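Local coordinates for protein apicoplast TIC22, putative (Plasmodium falciparum 3D7, PDB 4E6Z) that probably acts as a chaperone required for protein import into the apicoplast, the plastid of the malaria parasite, at residues F195-L200 with E221-Q226. Sequence-based numbering, arbitrary orientation.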
loop_
_atom_site.group_PDB
_atom_site.type_symbol
_atom_site.label_atom_id
_atom_site.label_comp_id
_atom_site.label_asym_id
_atom_site.label_seq_id
_atom_site.Cartn_x
_atom_site.Cartn_y
_atom_site.Cartn_z
ATOM N N PHE A 195 8.459 -5.728 2.250
ATOM C CA PHE A 195 9.837 -6.131 2.507
ATOM C C PHE A 195 10.053 -6.533 3.964
ATOM O O PHE A 195 9.447 -5.964 4.870
ATOM C CB PHE A 195 10.792 -4.989 2.147
ATOM C CG PHE A 195 10.610 -4.462 0.750
ATOM C CD1 PHE A 195 11.366 -4.963 -0.299
ATOM C CD2 PHE A 195 9.683 -3.466 0.486
ATOM C CE1 PHE A 195 11.196 -4.482 -1.586
ATOM C CE2 PHE A 195 9.513 -2.976 -0.798
ATOM C CZ PHE A 195 10.272 -3.483 -1.835
ATOM N N TYR A 196 10.924 -7.513 4.188
ATOM C CA TYR A 196 11.308 -7.875 5.550
ATOM C C TYR A 196 12.738 -8.401 5.622
ATOM O O TYR A 196 13.321 -8.788 4.608
ATOM C CB TYR A 196 10.327 -8.888 6.153
ATOM C CG TYR A 196 10.572 -10.321 5.744
ATOM C CD1 TYR A 196 11.239 -11.197 6.591
ATOM C CD2 TYR A 196 10.136 -10.799 4.518
ATOM C CE1 TYR A 196 11.469 -12.511 6.227
ATOM C CE2 TYR A 196 10.361 -12.112 4.144
ATOM C CZ TYR A 196 11.028 -12.964 5.001
ATOM O OH TYR A 196 11.251 -14.271 4.629
ATOM N N ALA A 197 13.297 -8.404 6.830
ATOM C CA ALA A 197 14.654 -8.889 7.058
ATOM C C ALA A 197 14.650 -10.108 7.973
ATOM O O ALA A 197 13.872 -10.182 8.929
ATOM C CB ALA A 197 15.521 -7.785 7.641
ATOM N N GLU A 198 15.533 -11.055 7.672
ATOM C CA GLU A 198 15.608 -12.333 8.380
ATOM C C GLU A 198 15.699 -12.220 9.900
ATOM O O GLU A 198 14.924 -12.841 10.630
ATOM C CB GLU A 198 16.807 -13.134 7.871
ATOM C CG GLU A 198 16.727 -13.508 6.405
ATOM C CD GLU A 198 15.825 -14.700 6.150
ATOM O OE1 GLU A 198 14.637 -14.650 6.535
ATOM O OE2 GLU A 198 16.308 -15.688 5.558
ATOM N N ASN A 199 16.659 -11.436 10.373
ATOM C CA ASN A 199 16.973 -11.412 11.798
ATOM C C ASN A 199 16.465 -10.166 12.512
ATOM O O ASN A 199 17.029 -9.744 13.521
ATOM C CB ASN A 199 18.483 -11.559 11.995
ATOM C CG ASN A 199 19.012 -12.884 11.473
ATOM O OD1 ASN A 199 18.718 -13.944 12.028
ATOM N ND2 ASN A 199 19.793 -12.831 10.399
ATOM N N LEU A 200 15.392 -9.589 11.984
ATOM C CA LEU A 200 14.835 -8.348 12.516
ATOM C C LEU A 200 13.468 -8.578 13.157
ATOM O O LEU A 200 12.600 -9.228 12.574
ATOM C CB LEU A 200 14.717 -7.303 11.405
ATOM C CG LEU A 200 14.241 -5.918 11.840
ATOM C CD1 LEU A 200 15.244 -5.293 12.797
ATOM C CD2 LEU A 200 14.027 -5.025 10.633
ATOM N N GLU A 221 16.258 1.305 7.080
ATOM C CA GLU A 221 16.442 2.252 8.165
ATOM C C GLU A 221 16.359 1.539 9.509
ATOM O O GLU A 221 17.090 1.871 10.442
ATOM C CB GLU A 221 15.398 3.364 8.082
ATOM C CG GLU A 221 15.843 4.671 8.704
ATOM C CD GLU A 221 15.316 5.878 7.951
ATOM O OE1 GLU A 221 15.997 6.925 7.960
ATOM O OE2 GLU A 221 14.229 5.775 7.341
ATOM N N ALA A 222 15.471 0.552 9.597
ATOM C CA ALA A 222 15.292 -0.216 10.825
ATOM C C ALA A 222 16.459 -1.181 11.047
ATOM O O ALA A 222 16.801 -1.516 12.181
ATOM C CB ALA A 222 13.966 -0.967 10.793
ATOM N N ILE A 223 17.061 -1.624 9.949
ATOM C CA ILE A 223 18.227 -2.490 10.001
ATOM C C ILE A 223 19.435 -1.728 10.536
ATOM O O ILE A 223 20.155 -2.220 11.400
ATOM C CB ILE A 223 18.558 -3.065 8.611
ATOM C CG1 ILE A 223 17.509 -4.100 8.204
ATOM C CG2 ILE A 223 19.940 -3.684 8.608
ATOM C CD1 ILE A 223 17.598 -4.531 6.753
ATOM N N GLU A 224 19.646 -0.519 10.023
ATOM C CA GLU A 224 20.767 0.306 10.459
ATOM C C GLU A 224 20.666 0.664 11.937
ATOM O O GLU A 224 21.678 0.740 12.631
ATOM C CB GLU A 224 20.880 1.574 9.608
ATOM C CG GLU A 224 21.392 1.313 8.204
ATOM C CD GLU A 224 22.650 0.462 8.202
ATOM O OE1 GLU A 224 23.687 0.925 8.727
ATOM O OE2 GLU A 224 22.600 -0.673 7.680
ATOM N N GLU A 225 19.446 0.883 12.415
ATOM C CA GLU A 225 19.234 1.142 13.833
ATOM C C GLU A 225 19.663 -0.070 14.655
ATOM O O GLU A 225 20.157 0.064 15.775
ATOM C CB GLU A 225 17.765 1.457 14.111
ATOM C CG GLU A 225 17.436 1.601 15.588
ATOM C CD GLU A 225 15.944 1.667 15.852
ATOM O OE1 GLU A 225 15.544 1.599 17.034
ATOM O OE2 GLU A 225 15.169 1.782 14.877
ATOM N N GLN A 226 19.464 -1.254 14.087
ATOM C CA GLN A 226 19.786 -2.492 14.776
ATOM C C GLN A 226 21.286 -2.771 14.747
ATOM O O GLN A 226 21.869 -3.161 15.756
ATOM C CB GLN A 226 19.018 -3.664 14.163
ATOM C CG GLN A 226 19.168 -4.951 14.940
ATOM C CD GLN A 226 18.648 -4.829 16.354
ATOM O OE1 GLN A 226 17.665 -4.133 16.603
ATOM N NE2 GLN A 226 19.305 -5.508 17.290
#
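Leu200 puts both of its methyls against the helix of 221-226. CD2 meets the methyl of Ala222 (Leu200 CD2 to Ala222 CB, 4.1 Å) and comes near the CG1 methylene of Ile223 (Leu200 CD2 to Ile223 CG1, 4.3 Å). CD1 extends farther along the helix, where Leu200 CD1 is 4.1 Å from the backbone Ala222 O and 4.3 Å from Gln226 CB. The first torsion of Leu200, chi1 -176°, swings CG away from its own backbone N, and the two methyls come to lie along positions 222, 223 and 226, residues on one side of the helix. A second apolar touch is end to end: Ile223 sends its long branch back to the strand, where CD1 lies 4.0 Å from Ala197 CB. Ala197 and Leu200 are the first and last residues of a type I turn that interrupts strand 193-203, closed by a weak Leu200 N to Ala197 O hydrogen bond of 3.5 Å. Leu219 and Phe213 add to the same apolar layer, in which helix 216-227 packs against the mixed four-stranded sheet. No hydrogen bond or salt bridge links the two segments, so helix and broken strand meet here mainly through methyl and methylene contacts, consistent with hydrophobic burial holding them together.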